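Local coordinates for general odorant-binding protein 28a (Drosophila melanogaster, PDB 6QQ4), which probably binds odorants and pheromones as a secreted carrier protein and is involved in detecting the floral odour beta-ionone, at residues 25-30 and 42-47. Sequence-based numbering, arbitrary orientation.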
# COMPACT_ATOMS: atom_id res chain seq x y z
N ALA A 25 5.54 9.03 -13.76
CA ALA A 25 4.25 8.46 -14.13
C ALA A 25 3.85 7.40 -13.10
O ALA A 25 2.68 7.28 -12.73
CB ALA A 25 4.29 7.87 -15.53
N ASP A 26 4.84 6.63 -12.65
CA ASP A 26 4.62 5.59 -11.65
C ASP A 26 4.18 6.18 -10.32
O ASP A 26 3.31 5.62 -9.64
CB ASP A 26 5.89 4.77 -11.44
CG ASP A 26 6.26 3.96 -12.64
OD1 ASP A 26 5.34 3.46 -13.33
OD2 ASP A 26 7.47 3.81 -12.88
N LEU A 27 4.81 7.28 -9.94
CA LEU A 27 4.44 8.01 -8.74
C LEU A 27 2.99 8.53 -8.83
O LEU A 27 2.25 8.48 -7.86
CB LEU A 27 5.40 9.17 -8.52
CG LEU A 27 5.60 9.64 -7.09
CD1 LEU A 27 6.24 8.53 -6.30
CD2 LEU A 27 6.47 10.89 -7.06
N GLN A 28 2.60 9.03 -10.00
CA GLN A 28 1.26 9.58 -10.17
C GLN A 28 0.18 8.50 -10.05
O GLN A 28 -0.85 8.71 -9.40
CB GLN A 28 1.13 10.32 -11.51
CG GLN A 28 0.60 11.75 -11.37
CD GLN A 28 0.82 12.59 -12.62
OE1 GLN A 28 1.84 12.45 -13.30
NE2 GLN A 28 -0.13 13.46 -12.93
N GLU A 29 0.43 7.34 -10.64
CA GLU A 29 -0.49 6.22 -10.47
C GLU A 29 -0.72 5.89 -8.99
O GLU A 29 -1.83 5.56 -8.59
CB GLU A 29 0.02 4.98 -11.21
CG GLU A 29 0.07 5.17 -12.69
CD GLU A 29 0.36 3.90 -13.45
OE1 GLU A 29 0.96 2.96 -12.89
OE2 GLU A 29 -0.04 3.83 -14.63
N MET A 30 0.33 5.98 -8.19
CA MET A 30 0.21 5.71 -6.76
C MET A 30 -0.68 6.73 -6.03
O MET A 30 -1.57 6.33 -5.28
CB MET A 30 1.57 5.70 -6.08
CG MET A 30 2.29 4.38 -6.05
SD MET A 30 3.68 4.45 -4.87
CE MET A 30 2.83 4.49 -3.29
N LYS A 42 5.10 -1.53 -9.66
CA LYS A 42 4.83 -2.60 -8.68
C LYS A 42 5.97 -2.71 -7.67
O LYS A 42 5.75 -2.93 -6.46
CB LYS A 42 4.65 -3.94 -9.38
CG LYS A 42 3.46 -4.02 -10.33
CD LYS A 42 3.36 -5.42 -10.92
CE LYS A 42 2.24 -5.50 -11.92
NZ LYS A 42 2.22 -6.87 -12.56
N CYS A 43 7.20 -2.59 -8.16
CA CYS A 43 8.34 -2.66 -7.26
C CYS A 43 8.40 -1.38 -6.41
O CYS A 43 8.82 -1.42 -5.26
CB CYS A 43 9.64 -2.88 -8.04
SG CYS A 43 9.84 -4.53 -8.75
N LEU A 44 7.98 -0.25 -6.97
CA LEU A 44 7.92 0.98 -6.18
C LEU A 44 6.99 0.73 -4.99
O LEU A 44 7.33 0.96 -3.84
CB LEU A 44 7.43 2.17 -7.01
CG LEU A 44 7.18 3.49 -6.28
CD1 LEU A 44 8.47 4.01 -5.64
CD2 LEU A 44 6.60 4.53 -7.22
N ARG A 45 5.82 0.19 -5.28
CA ARG A 45 4.86 -0.11 -4.24
C ARG A 45 5.37 -1.09 -3.20
O ARG A 45 5.09 -0.92 -2.02
CB ARG A 45 3.57 -0.61 -4.88
CG ARG A 45 2.87 0.55 -5.58
CD ARG A 45 1.88 0.11 -6.62
NE ARG A 45 1.53 1.22 -7.50
CZ ARG A 45 0.29 1.50 -7.88
NH1 ARG A 45 -0.73 0.74 -7.46
NH2 ARG A 45 0.06 2.54 -8.68
N ALA A 46 6.14 -2.09 -3.62
CA ALA A 46 6.75 -3.03 -2.66
C ALA A 46 7.68 -2.30 -1.71
O ALA A 46 7.70 -2.58 -0.52
CB ALA A 46 7.51 -4.13 -3.38
N CYS A 47 8.45 -1.38 -2.26
CA CYS A 47 9.45 -0.63 -1.49
C CYS A 47 8.77 0.26 -0.44
O CYS A 47 9.23 0.37 0.69
CB CYS A 47 10.32 0.21 -2.43
SG CYS A 47 11.63 1.19 -1.61
O HOH W 1 2.76 2.92 -9.54
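Met30 reaches from helix 24-31 into the angle between Leu44 and Arg45 of helix 39-52, where two helices of the all-helical, disulfide-braced PBP/GOBP fold meet. The two segments cross at -61° with their axes 10.2 Å apart, and side chains of helix 39-52, with one water, reach the side chains and backbone of helix 24-31. Met30 SD rests on the CD2 methyl of Leu44 at 3.7 Å, and Met30 CG lies against Arg45 NE at 3.6 Å, the two long chains lying alongside and running antiparallel. The same CD2 methyl of Leu44 also meets Leu27 CD1 at 4.1 Å; with its CG anti to the backbone N (chi1 174°), Leu44 carries this branch to both Leu27 CD1 and Met30 SD.

Arg45 runs extended from CG to NE and carries its guanidinium to the backbone of helix 24-31. There Glu29 CB sits at the group's edge, in its plane, 3.5 Å from Arg45 NH2. The Glu29 carboxylate offers charge but no direct bond: OE1 stands well out of the guanidinium plane, and OE2 is hydrogen-bonded to Ser37 OG. Gln34 O accepts from Arg45 NH1, so the loop between the two helices helps fix the group's rotation, while Asp26 ties back to the same connection through OD1 and Thr38 OG1. Farther out, disulfides Cys43-Cys101 and Cys16-Cys47 anchor helix 39-52 to helices 100-117 and 2-20. The polar bridge across the contact is a single water, which donates to Asp26 O at 2.8 Å and accepts from Arg45 NH2 at 2.9 Å.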